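Local coordinates for protein serine protease p27 (Human astrovirus 1, PDB 2W5E) that acts as a serine protease of the trypsin-like type that cleaves the viral non-structural polyprotein into functional products, at residues A[12-17]-A[30-35]; A[22-27]-A[94-99]; A[45-50]-A[54-59]; A[59-62]-A[66-69]; A[79-84]-A[128-133]. All blocks are in the same frame, centred on the assembly; numbering follows the deposited sequence.

Contact 1 of 5, residues A[12-17]-A[30-35]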
# COMPACT_ATOMS: atom_id res chain seq x y z
N ALA A 12 -11.64 10.90 3.28
CA ALA A 12 -12.96 10.59 2.76
C ALA A 12 -13.99 11.66 3.14
O ALA A 12 -15.17 11.50 2.85
CB ALA A 12 -13.42 9.21 3.23
N LEU A 13 -13.54 12.72 3.79
CA LEU A 13 -14.41 13.81 4.23
C LEU A 13 -14.35 15.02 3.30
O LEU A 13 -13.32 15.32 2.71
CB LEU A 13 -14.04 14.25 5.65
CG LEU A 13 -14.19 13.24 6.80
CD1 LEU A 13 -13.81 13.89 8.12
CD2 LEU A 13 -15.61 12.70 6.85
N CYS A 14 -15.47 15.73 3.20
CA CYS A 14 -15.50 17.03 2.55
C CYS A 14 -16.39 17.98 3.35
O CYS A 14 -17.06 17.57 4.31
CB CYS A 14 -15.97 16.92 1.09
SG CYS A 14 -17.66 16.31 0.86
N VAL A 15 -16.40 19.25 2.96
CA VAL A 15 -17.27 20.24 3.60
C VAL A 15 -18.37 20.64 2.62
O VAL A 15 -18.09 20.93 1.45
CB VAL A 15 -16.46 21.46 4.10
CG1 VAL A 15 -17.38 22.57 4.62
CG2 VAL A 15 -15.47 21.04 5.18
N ILE A 16 -19.62 20.63 3.09
CA ILE A 16 -20.76 21.09 2.30
C ILE A 16 -21.11 22.53 2.72
O ILE A 16 -21.30 22.81 3.91
CB ILE A 16 -22.01 20.18 2.47
CG1 ILE A 16 -21.66 18.68 2.32
CG2 ILE A 16 -23.15 20.60 1.52
CD1 ILE A 16 -21.40 18.21 0.92
N ASP A 17 -21.17 23.42 1.74
CA ASP A 17 -21.43 24.84 1.96
C ASP A 17 -22.74 25.27 1.27
O ASP A 17 -22.94 25.00 0.09
CB ASP A 17 -20.25 25.68 1.46
CG ASP A 17 -20.53 27.18 1.45
OD1 ASP A 17 -20.63 27.79 2.54
OD2 ASP A 17 -20.65 27.76 0.35
N ASN A 30 -20.05 6.56 -5.79
CA ASN A 30 -19.97 7.76 -6.63
C ASN A 30 -20.70 8.96 -6.00
O ASN A 30 -20.96 9.96 -6.67
CB ASN A 30 -20.53 7.46 -8.03
CG ASN A 30 -20.23 8.56 -9.04
OD1 ASN A 30 -19.08 9.00 -9.17
ND2 ASN A 30 -21.26 9.00 -9.75
N ASP A 31 -21.01 8.85 -4.71
CA ASP A 31 -21.78 9.88 -4.03
C ASP A 31 -21.00 10.64 -2.97
O ASP A 31 -19.92 10.22 -2.54
CB ASP A 31 -23.00 9.25 -3.35
CG ASP A 31 -24.07 8.84 -4.34
OD1 ASP A 31 -24.33 9.58 -5.31
OD2 ASP A 31 -24.68 7.76 -4.12
N ILE A 32 -21.56 11.79 -2.59
CA ILE A 32 -21.21 12.46 -1.35
C ILE A 32 -22.46 12.35 -0.47
O ILE A 32 -23.56 12.77 -0.87
CB ILE A 32 -20.82 13.94 -1.58
CG1 ILE A 32 -19.59 14.03 -2.50
CG2 ILE A 32 -20.57 14.65 -0.24
CD1 ILE A 32 -19.27 15.43 -3.00
N VAL A 33 -22.29 11.78 0.72
CA VAL A 33 -23.39 11.55 1.65
C VAL A 33 -23.33 12.58 2.78
O VAL A 33 -22.25 12.91 3.28
CB VAL A 33 -23.35 10.10 2.25
CG1 VAL A 33 -24.62 9.80 3.04
CG2 VAL A 33 -23.16 9.06 1.15
N THR A 34 -24.50 13.11 3.16
CA THR A 34 -24.60 14.04 4.30
C THR A 34 -25.98 13.94 4.96
O THR A 34 -26.79 13.09 4.59
CB THR A 34 -24.25 15.50 3.89
OG1 THR A 34 -24.07 16.31 5.06
CG2 THR A 34 -25.33 16.12 2.98
N ALA A 35 -26.23 14.78 5.96
CA ALA A 35 -27.54 14.85 6.61
C ALA A 35 -28.48 15.74 5.79
O ALA A 35 -28.04 16.71 5.18
CB ALA A 35 -27.40 15.39 8.03
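The hydroxyl OG1 of Thr34, which faces CG1 of Ile16 across the gap at 4.4 Å, is tied down elsewhere: it donates a hydrogen bond to the backbone carbonyl of Thr24, on the strand that runs between the two segments. No hydrogen bond links 12-17 directly to 30-35. Their strands cross at -61° with axes 8.7 Å apart, a separation bridged by side chains alone. Ile32 carries most of this packing. Its CG2 branch lies anti to the backbone N and reaches inward to touch two partners, Cys14 SG at 3.5 Å and Ile16 CD1 at 3.8 Å. The sulfur of Cys14 meets it from a rotamer (chi1 63°) in which SG sits between the backbone N and the carbonyl carbon, a crowded position that directs it at the methyl. The Ile16 and Ile32 side chains run antiparallel to each other, bringing CD1 of Ile16 alongside the CG2 branch. All four touching residues are buried. Val45 and Val47 of strand 44-49 and Ile69 of strand 66-70 add further aliphatic surface around Ile16, while Phe27 packs on both Cys14 and Ile32. The Thr34 hydroxyl thus has its polar need met within an otherwise apolar setting, and the side chain of Thr34 lies about 6 Å from that of the catalytic Ser127. Such packing between next-but-one strands fills the interior of a closed barrel, here the N-terminal barrel of the chymotrypsin-like fold.

Contact 2 of 5, residues A[22-27]-A[94-99]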
# COMPACT_ATOMS: atom_id res chain seq x y z
N LYS A 22 -22.74 25.51 7.06
CA LYS A 22 -21.82 24.45 6.62
C LYS A 22 -22.02 23.14 7.37
O LYS A 22 -22.42 23.12 8.54
CB LYS A 22 -20.37 24.91 6.75
CG LYS A 22 -19.97 26.03 5.80
CD LYS A 22 -18.59 26.59 6.16
CE LYS A 22 -18.30 27.89 5.42
NZ LYS A 22 -18.19 27.69 3.95
N GLY A 23 -21.75 22.04 6.67
CA GLY A 23 -21.83 20.71 7.28
C GLY A 23 -20.72 19.82 6.77
O GLY A 23 -19.92 20.23 5.93
N THR A 24 -20.69 18.59 7.28
CA THR A 24 -19.73 17.59 6.84
C THR A 24 -20.39 16.65 5.82
O THR A 24 -21.57 16.30 5.96
CB THR A 24 -19.15 16.78 8.04
OG1 THR A 24 -18.44 17.68 8.92
CG2 THR A 24 -18.18 15.70 7.57
N GLY A 25 -19.63 16.28 4.80
CA GLY A 25 -20.05 15.25 3.86
C GLY A 25 -18.99 14.17 3.79
O GLY A 25 -17.87 14.36 4.25
N PHE A 26 -19.34 13.03 3.22
CA PHE A 26 -18.35 11.97 3.01
C PHE A 26 -18.58 11.20 1.72
O PHE A 26 -19.72 11.00 1.28
CB PHE A 26 -18.27 11.04 4.23
CG PHE A 26 -19.52 10.26 4.50
CD1 PHE A 26 -20.52 10.79 5.32
CD2 PHE A 26 -19.70 9.00 3.96
CE1 PHE A 26 -21.67 10.07 5.60
CE2 PHE A 26 -20.86 8.27 4.22
CZ PHE A 26 -21.85 8.80 5.04
N PHE A 27 -17.48 10.76 1.12
CA PHE A 27 -17.50 10.06 -0.15
C PHE A 27 -17.81 8.59 0.07
O PHE A 27 -17.21 7.93 0.94
CB PHE A 27 -16.17 10.24 -0.89
CG PHE A 27 -15.80 11.68 -1.15
CD1 PHE A 27 -16.26 12.33 -2.30
CD2 PHE A 27 -15.00 12.38 -0.26
CE1 PHE A 27 -15.92 13.66 -2.55
CE2 PHE A 27 -14.66 13.71 -0.51
CZ PHE A 27 -15.13 14.36 -1.65
N VAL A 94 -16.20 8.60 15.17
CA VAL A 94 -16.91 9.69 14.49
C VAL A 94 -15.90 10.70 13.95
O VAL A 94 -15.04 11.17 14.69
CB VAL A 94 -17.93 10.40 15.42
CG1 VAL A 94 -18.83 11.36 14.63
CG2 VAL A 94 -18.78 9.39 16.17
N MET A 95 -16.00 11.02 12.65
CA MET A 95 -15.10 11.97 11.99
C MET A 95 -15.91 13.12 11.42
O MET A 95 -16.84 12.88 10.64
CB MET A 95 -14.36 11.33 10.81
CG MET A 95 -13.63 10.03 11.07
SD MET A 95 -12.74 9.57 9.55
CE MET A 95 -14.06 9.13 8.43
N ALA A 96 -15.54 14.34 11.77
CA ALA A 96 -16.29 15.53 11.36
C ALA A 96 -15.37 16.72 11.10
O ALA A 96 -14.27 16.80 11.66
CB ALA A 96 -17.32 15.89 12.43
N TYR A 97 -15.84 17.63 10.25
CA TYR A 97 -15.24 18.95 10.15
C TYR A 97 -16.03 19.90 11.04
O TYR A 97 -17.23 20.10 10.85
CB TYR A 97 -15.19 19.46 8.71
CG TYR A 97 -13.96 19.03 7.95
CD1 TYR A 97 -12.70 19.53 8.27
CD2 TYR A 97 -14.06 18.12 6.90
CE1 TYR A 97 -11.57 19.13 7.57
CE2 TYR A 97 -12.93 17.71 6.19
CZ TYR A 97 -11.70 18.22 6.54
OH TYR A 97 -10.59 17.83 5.83
N VAL A 98 -15.36 20.45 12.04
CA VAL A 98 -15.97 21.37 12.98
C VAL A 98 -15.28 22.70 12.78
O VAL A 98 -14.10 22.85 13.12
CB VAL A 98 -15.82 20.88 14.44
CG1 VAL A 98 -16.44 21.88 15.41
CG2 VAL A 98 -16.45 19.49 14.62
N ASN A 99 -16.01 23.66 12.21
CA ASN A 99 -15.41 24.90 11.74
C ASN A 99 -14.25 24.58 10.79
O ASN A 99 -14.44 23.83 9.84
CB ASN A 99 -15.03 25.81 12.91
CG ASN A 99 -16.25 26.24 13.73
OD1 ASN A 99 -17.32 26.50 13.17
ND2 ASN A 99 -16.10 26.30 15.05
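Thr24 is directed toward strand 94-98, and its two branches do different things there. With chi1 at -62°, OG1 lies beside its own backbone N and accepts a hydrogen bond from Tyr97 N at 2.9 Å, with an N-H...O angle of 154°. The CG2 branch, anti to the backbone N, comes to 4.0 Å from that same Tyr97 N and extends toward the Met95 carbonyl. The hydroxyl oxygen is therefore lodged against the chain between Ala96 and Tyr97, with Ala96 CB 4.1 Å and Tyr97 CB 3.7 Å from Thr24 OG1. The tyrosine contributes its backbone and CB here, while its ring packs on Leu13 and Val15 and meets His2 of a second subunit edge-to-face. The strands themselves do not pair: their axes approach to 6.5 Å, and their directions differ by 141°. They belong to different sheets, 21-28 to the first and 91-98 to the second of the two six-stranded barrels of the chymotrypsin-like fold, and Thr24 spans the seam between them with a side-chain-to-backbone bond. Gly23 and Gly25, on either side of Thr24 in the sequence, are hydrogen-bonded through their backbones to Ile16 and Cys14 of strand 13-18. The backbone of Thr24 is in turn bonded to that of Ser127, the catalytic serine, whose side chain lies about 7 Å from the threonine's. Ala96 has its methyl against Ala129, close behind that serine in sequence.

Contact 3 of 5, residues A[45-50]-A[54-59]. With CD (cadmium ion), chain R; CD (cadmium ion), chain M.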
# COMPACT_ATOMS: atom_id res chain seq x y z
N VAL A 45 -25.36 22.46 -4.22
CA VAL A 45 -24.56 22.85 -3.07
C VAL A 45 -23.10 23.06 -3.47
O VAL A 45 -22.66 22.60 -4.52
CB VAL A 45 -24.66 21.82 -1.90
CG1 VAL A 45 -26.11 21.69 -1.41
CG2 VAL A 45 -24.09 20.45 -2.32
N ASN A 46 -22.36 23.79 -2.63
CA ASN A 46 -20.92 23.87 -2.77
C ASN A 46 -20.26 22.76 -1.96
O ASN A 46 -20.69 22.44 -0.85
CB ASN A 46 -20.40 25.24 -2.34
CG ASN A 46 -20.83 26.36 -3.27
OD1 ASN A 46 -20.96 26.16 -4.48
ND2 ASN A 46 -21.02 27.55 -2.72
N VAL A 47 -19.23 22.15 -2.54
CA VAL A 47 -18.43 21.13 -1.86
C VAL A 47 -16.99 21.61 -1.86
O VAL A 47 -16.47 22.01 -2.89
CB VAL A 47 -18.52 19.75 -2.58
CG1 VAL A 47 -17.61 18.73 -1.90
CG2 VAL A 47 -19.96 19.25 -2.62
N CYS A 48 -16.36 21.60 -0.69
CA CYS A 48 -14.97 21.99 -0.58
C CYS A 48 -14.11 20.77 -0.25
O CYS A 48 -14.39 20.06 0.72
CB CYS A 48 -14.80 23.07 0.49
SG CYS A 48 -13.15 23.76 0.53
N TYR A 49 -13.09 20.53 -1.07
CA TYR A 49 -12.18 19.40 -0.87
C TYR A 49 -10.76 19.79 -1.24
O TYR A 49 -10.51 20.31 -2.34
CB TYR A 49 -12.63 18.19 -1.69
CG TYR A 49 -11.86 16.91 -1.38
CD1 TYR A 49 -12.13 16.16 -0.23
CD2 TYR A 49 -10.85 16.45 -2.24
CE1 TYR A 49 -11.43 14.98 0.05
CE2 TYR A 49 -10.14 15.27 -1.97
CZ TYR A 49 -10.44 14.54 -0.82
OH TYR A 49 -9.75 13.38 -0.53
N GLU A 50 -9.84 19.57 -0.30
CA GLU A 50 -8.43 19.94 -0.46
C GLU A 50 -8.26 21.39 -0.94
O GLU A 50 -7.36 21.70 -1.73
CB GLU A 50 -7.69 18.91 -1.34
CG GLU A 50 -7.26 17.62 -0.58
CD GLU A 50 -6.03 17.82 0.29
OE1 GLU A 50 -5.02 18.32 -0.23
OE2 GLU A 50 -6.04 17.52 1.52
N TYR A 54 -16.24 23.13 -5.33
CA TYR A 54 -16.95 22.55 -6.47
C TYR A 54 -18.45 22.78 -6.30
O TYR A 54 -18.95 22.77 -5.18
CB TYR A 54 -16.76 21.03 -6.52
CG TYR A 54 -15.33 20.52 -6.61
CD1 TYR A 54 -14.84 20.01 -7.82
CD2 TYR A 54 -14.50 20.49 -5.49
CE1 TYR A 54 -13.54 19.52 -7.91
CE2 TYR A 54 -13.20 20.01 -5.58
CZ TYR A 54 -12.73 19.51 -6.79
OH TYR A 54 -11.45 19.02 -6.89
N GLU A 55 -19.15 22.97 -7.41
CA GLU A 55 -20.60 22.92 -7.40
C GLU A 55 -21.03 21.48 -7.64
O GLU A 55 -20.45 20.80 -8.49
CB GLU A 55 -21.20 23.85 -8.46
CG GLU A 55 -22.72 23.94 -8.40
CD GLU A 55 -23.32 24.73 -9.54
OE1 GLU A 55 -23.23 24.27 -10.70
OE2 GLU A 55 -23.89 25.81 -9.28
N ALA A 56 -22.02 21.02 -6.88
CA ALA A 56 -22.49 19.65 -6.98
C ALA A 56 -24.01 19.61 -6.82
O ALA A 56 -24.58 20.44 -6.13
CB ALA A 56 -21.82 18.77 -5.92
N LYS A 57 -24.64 18.63 -7.45
CA LYS A 57 -26.09 18.52 -7.47
C LYS A 57 -26.61 17.39 -6.59
O LYS A 57 -26.14 16.25 -6.68
CB LYS A 57 -26.59 18.34 -8.90
CG LYS A 57 -28.10 18.46 -9.06
CD LYS A 57 -28.54 18.21 -10.49
CE LYS A 57 -29.99 18.58 -10.70
NZ LYS A 57 -30.43 18.43 -12.11
N VAL A 58 -27.59 17.72 -5.75
CA VAL A 58 -28.30 16.71 -4.96
C VAL A 58 -28.92 15.68 -5.90
O VAL A 58 -29.56 16.05 -6.89
CB VAL A 58 -29.38 17.35 -4.05
CG1 VAL A 58 -30.17 16.29 -3.30
CG2 VAL A 58 -28.74 18.32 -3.07
N ARG A 59 -28.70 14.40 -5.61
CA ARG A 59 -29.21 13.29 -6.42
C ARG A 59 -30.53 12.72 -5.88
O ARG A 59 -31.47 12.51 -6.63
CB ARG A 59 -28.16 12.18 -6.52
CG ARG A 59 -28.64 10.91 -7.19
CD ARG A 59 -27.54 9.86 -7.35
NE ARG A 59 -27.15 9.21 -6.10
CZ ARG A 59 -27.88 8.30 -5.45
NH1 ARG A 59 -29.08 7.94 -5.90
NH2 ARG A 59 -27.42 7.77 -4.32
CD CD R . -4.51 18.29 2.18
CD CD M . -13.29 25.27 2.78
O HOH W 1 -9.73 19.21 -4.70
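Two short backbone hydrogen bonds tie Val47 to Tyr54: Val47 N to Tyr54 O and Tyr54 N to Val47 O, each 2.7 Å. They close the turn-side end of an antiparallel beta hairpin, strands 44-49 and 52-60, in the N-terminal barrel of the protease. Farther from the turn, Val45 and Ala56 form the next hydrogen-bonded pair, with both bonds 2.9 Å long. Between these pairs Asn46 and Glu55 make a non-hydrogen-bonded pair, where Asn46 CA approaches Tyr54 O at 3.3 Å in a CA-H...O contact. The Asn46 amide nitrogen looks outside the hairpin, to the carboxylate of Asp17.

CG of Tyr54 lies anti to the carbonyl carbon (chi1 -58°), which sets the ring edge against the first strand, CD2 lying 3.6 Å from Val47 O. The phenol end reaches further through one water, which donates to Tyr49 O and is 2.8 Å from Tyr54 OH. The Tyr49 side chain leads away instead, its hydroxyl bonded to Gly11 O and the backbone N of Thr78. Cadmium ions are bound at Cys48 and at Glu50, next to the turn: Cys48 SG coordinates one together with His2 of a second subunit, and the Glu50 carboxylate binds another with His4 and His6 of that subunit and His76 of a fourth. On the buried face with Val45 and Tyr54, Val47 CG2 rests against Ala56 CB at 3.8 Å.

Contact 4 of 5, residues A[59-62]-A[66-69]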
# COMPACT_ATOMS: atom_id res chain seq x y z
N ARG A 59 -28.70 14.40 -5.61
CA ARG A 59 -29.21 13.29 -6.42
C ARG A 59 -30.53 12.72 -5.88
O ARG A 59 -31.47 12.51 -6.63
CB ARG A 59 -28.16 12.18 -6.52
CG ARG A 59 -28.64 10.91 -7.19
CD ARG A 59 -27.54 9.86 -7.35
NE ARG A 59 -27.15 9.21 -6.10
CZ ARG A 59 -27.88 8.30 -5.45
NH1 ARG A 59 -29.08 7.94 -5.90
NH2 ARG A 59 -27.42 7.77 -4.32
N TYR A 60 -30.58 12.48 -4.57
CA TYR A 60 -31.67 11.71 -3.97
C TYR A 60 -31.87 12.03 -2.48
O TYR A 60 -30.90 12.09 -1.71
CB TYR A 60 -31.42 10.21 -4.19
CG TYR A 60 -32.43 9.26 -3.56
CD1 TYR A 60 -33.80 9.43 -3.76
CD2 TYR A 60 -32.01 8.18 -2.80
CE1 TYR A 60 -34.72 8.55 -3.19
CE2 TYR A 60 -32.91 7.29 -2.23
CZ TYR A 60 -34.27 7.48 -2.43
OH TYR A 60 -35.17 6.60 -1.86
N MET A 61 -33.13 12.23 -2.10
CA MET A 61 -33.52 12.53 -0.72
C MET A 61 -34.52 11.48 -0.25
O MET A 61 -35.72 11.64 -0.45
CB MET A 61 -34.17 13.91 -0.62
CG MET A 61 -33.34 15.08 -1.13
SD MET A 61 -32.09 15.63 0.04
CE MET A 61 -33.09 16.38 1.32
N PRO A 62 -34.04 10.39 0.38
CA PRO A 62 -34.94 9.35 0.87
C PRO A 62 -35.77 9.79 2.08
O PRO A 62 -35.66 10.94 2.53
CB PRO A 62 -33.99 8.21 1.27
CG PRO A 62 -32.72 8.89 1.60
CD PRO A 62 -32.63 10.07 0.67
N ILE A 66 -31.25 11.77 5.40
CA ILE A 66 -29.95 11.68 4.75
C ILE A 66 -30.08 12.22 3.33
O ILE A 66 -31.15 12.13 2.72
CB ILE A 66 -29.42 10.21 4.77
CG1 ILE A 66 -29.07 9.77 6.20
CG2 ILE A 66 -28.20 10.03 3.88
CD1 ILE A 66 -28.93 8.26 6.38
N ALA A 67 -29.00 12.79 2.80
CA ALA A 67 -28.98 13.31 1.44
C ALA A 67 -27.83 12.70 0.63
O ALA A 67 -26.72 12.52 1.13
CB ALA A 67 -28.86 14.83 1.46
N PHE A 68 -28.12 12.37 -0.63
CA PHE A 68 -27.11 11.85 -1.55
C PHE A 68 -26.83 12.85 -2.66
O PHE A 68 -27.74 13.26 -3.38
CB PHE A 68 -27.55 10.49 -2.13
CG PHE A 68 -27.68 9.40 -1.10
CD1 PHE A 68 -26.58 8.62 -0.75
CD2 PHE A 68 -28.89 9.16 -0.48
CE1 PHE A 68 -26.69 7.61 0.21
CE2 PHE A 68 -29.02 8.16 0.48
CZ PHE A 68 -27.91 7.38 0.82
N ILE A 69 -25.57 13.24 -2.77
CA ILE A 69 -25.10 14.22 -3.74
C ILE A 69 -24.18 13.52 -4.75
O ILE A 69 -23.29 12.77 -4.35
CB ILE A 69 -24.33 15.36 -3.01
CG1 ILE A 69 -25.25 16.08 -2.01
CG2 ILE A 69 -23.72 16.33 -4.01
CD1 ILE A 69 -24.52 16.78 -0.89
O HOH W 2 -33.93 12.93 2.88
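Arg59 and Phe68 are brought together by the bend in the arginine chain. CG is anti to the backbone N (chi1 172°), the chain runs straight through chi2, and a turn at chi3 (73°) folds the guanidinium back beside the phenylalanine. NH2 then lies 3.5 Å from Phe68 CB and close to CG, the guanidinium and ring planes inclined by 41°. Tyr60 and Pro62 supply the apolar neighbours of Phe68: Tyr60 runs side by side with it in the same direction, CD2 to CD2 4.0 Å, and Pro62 crosses it at about a right angle, CG meeting the ring edge at CE2. Pro62 N also sits over the centre of one face of the Tyr60 ring. Away from Tyr60 and Phe68, Met61 SD touches Ala67 CB at 3.6 Å.

The backbones form a classic beta bulge in the hairpin of strands 52-60 and 66-70. Arg59 and Tyr60 both stand opposite Phe68, and its carbonyl oxygen accepts from Arg59 N at 2.7 Å and from Tyr60 N at 3.2 Å; Phe68 N returns a 3.0 Å bond to Tyr60 O. The second strand begins directly after the catalytic Asp65, which the hairpin connection thus delivers to the active site. The charge of Arg59 is balanced outside the hairpin, where NH2 bridges to Asp31 OD2 and also donates to Phe160 O. The guanidinium, bonded to Asp31 and Phe160, is probably restrained where it meets Phe68, and two N-H groups share Phe68 O, as the bulge requires.

Contact 5 of 5, residues A[79-84]-A[128-133]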
# COMPACT_ATOMS: atom_id res chain seq x y z
N ALA A 79 -9.90 8.89 -0.69
CA ALA A 79 -10.51 7.81 0.08
C ALA A 79 -12.02 7.89 0.02
O ALA A 79 -12.60 8.97 -0.13
CB ALA A 79 -10.04 7.87 1.54
N ARG A 80 -12.66 6.72 0.12
CA ARG A 80 -14.10 6.62 0.22
C ARG A 80 -14.44 5.64 1.33
O ARG A 80 -13.61 4.80 1.70
CB ARG A 80 -14.72 6.12 -1.09
CG ARG A 80 -14.47 6.99 -2.30
CD ARG A 80 -14.94 6.28 -3.57
NE ARG A 80 -14.77 7.12 -4.75
CZ ARG A 80 -13.62 7.28 -5.41
NH1 ARG A 80 -12.51 6.65 -5.02
NH2 ARG A 80 -13.58 8.07 -6.48
N LEU A 81 -15.66 5.74 1.84
CA LEU A 81 -16.11 4.89 2.92
C LEU A 81 -17.06 3.82 2.42
O LEU A 81 -17.95 4.09 1.61
CB LEU A 81 -16.76 5.73 4.03
CG LEU A 81 -15.92 6.83 4.69
CD1 LEU A 81 -16.72 7.56 5.75
CD2 LEU A 81 -14.62 6.27 5.28
N LYS A 82 -16.86 2.60 2.91
CA LYS A 82 -17.77 1.50 2.60
C LYS A 82 -18.71 1.25 3.77
O LYS A 82 -18.42 1.61 4.91
CB LYS A 82 -16.97 0.24 2.24
CG LYS A 82 -16.35 0.31 0.84
CD LYS A 82 -15.60 -0.97 0.46
CE LYS A 82 -14.13 -0.92 0.88
NZ LYS A 82 -13.32 -1.99 0.23
N LEU A 83 -19.86 0.65 3.48
CA LEU A 83 -20.81 0.29 4.53
C LEU A 83 -20.45 -1.07 5.13
O LEU A 83 -19.79 -1.89 4.48
CB LEU A 83 -22.24 0.29 3.99
CG LEU A 83 -22.99 1.62 4.13
CD1 LEU A 83 -22.50 2.65 3.13
CD2 LEU A 83 -24.47 1.38 3.95
N SER A 84 -20.88 -1.30 6.36
CA SER A 84 -20.55 -2.54 7.05
C SER A 84 -21.47 -3.69 6.65
O SER A 84 -22.68 -3.51 6.50
CB SER A 84 -20.59 -2.37 8.57
OG SER A 84 -20.29 -3.60 9.20
N GLY A 128 -23.99 15.71 9.46
CA GLY A 128 -23.54 15.02 8.25
C GLY A 128 -22.37 14.06 8.45
O GLY A 128 -22.11 13.21 7.60
N ALA A 129 -21.67 14.19 9.58
CA ALA A 129 -20.48 13.38 9.88
C ALA A 129 -20.75 11.88 9.82
O ALA A 129 -21.75 11.40 10.36
CB ALA A 129 -19.92 13.75 11.23
N PRO A 130 -19.85 11.12 9.17
CA PRO A 130 -20.00 9.67 9.17
C PRO A 130 -19.71 9.10 10.56
O PRO A 130 -18.75 9.52 11.22
CB PRO A 130 -18.94 9.21 8.16
CG PRO A 130 -17.90 10.27 8.20
CD PRO A 130 -18.66 11.55 8.42
N VAL A 131 -20.56 8.19 11.00
CA VAL A 131 -20.31 7.44 12.23
C VAL A 131 -19.90 6.04 11.80
O VAL A 131 -20.71 5.31 11.24
CB VAL A 131 -21.56 7.41 13.15
CG1 VAL A 131 -21.25 6.70 14.46
CG2 VAL A 131 -22.06 8.83 13.43
N CYS A 132 -18.64 5.68 12.06
CA CYS A 132 -18.06 4.42 11.57
C CYS A 132 -17.91 3.37 12.67
O CYS A 132 -17.91 3.71 13.84
CB CYS A 132 -16.69 4.69 10.94
SG CYS A 132 -16.73 5.80 9.51
N ASP A 133 -17.79 2.10 12.28
CA ASP A 133 -17.44 1.04 13.23
C ASP A 133 -15.94 1.05 13.53
O ASP A 133 -15.21 1.92 13.06
CB ASP A 133 -17.93 -0.35 12.75
CG ASP A 133 -17.24 -0.85 11.47
OD1 ASP A 133 -16.16 -0.34 11.09
OD2 ASP A 133 -17.80 -1.77 10.84
O HOH W 3 -16.89 -3.86 9.39
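This is a buried side-chain contact between the long connection joining the two barrels, in its part 79-84, and strand 130-132 of the second barrel, with a more polar end at Ser84 and Asp133. No direct hydrogen bond spans it. Leu81 forms the apolar half, bringing CD1 against the CB-CG edge of the Pro130 ring, where it touches CB at 3.7 Å and CG at 3.8 Å; the two side chains cross at about a right angle. The same methyl also lies 4.2 Å from Cys132 SG, so one branch of the leucine serves both residues. Phe26 of the first barrel packs on Leu81 and Pro130 alike, and Val138 lies against the leucine, which places the leucine side chain in the core between the barrels.

At the far end Asp133 OD2 comes within 3.5 Å of Ser84 OG without bonding to it. A water joins them instead, donating to OD2 at 2.7 Å and only weakly linked to OG. With chi1 of Asp133 at 66°, CG lies between the backbone N and the carbonyl carbon, and OD2 ends near Ser84. OD1 accepts from the backbone N of Tyr135 and of Arg137. These bonds tie Asp133 to the residues that follow it, and OD2 remains on the side of Ser84. The strand begins just after Gly128 and Ala129, which follow the catalytic Ser127. A connection packed beside the strand that follows the catalytic serine is consistent with the double-barrel fold of chymotrypsin-like proteases.

Overall arrangement
Contacts 1, 3 and 4 all belong to the first barrel. The hairpins of contacts 3 and 4 share strand 52-60 and Arg59, are partly buried and rely on backbone hydrogen bonds, whereas contact 1 is apolar packing across the barrel interior. The salt bridge from Asp31 to Arg59 joins contact 1 to the other two. Contacts 2 and 5 link the first barrel and the connecting loop to the second barrel; both are buried, one through a single side-chain-to-backbone bond, the other through leucine packing, with a weakly held water at its polar end. Strand 21-28 of contact 2 lies between the strands of contact 1. Cadmium is bound in contact 3, at the subunit surface.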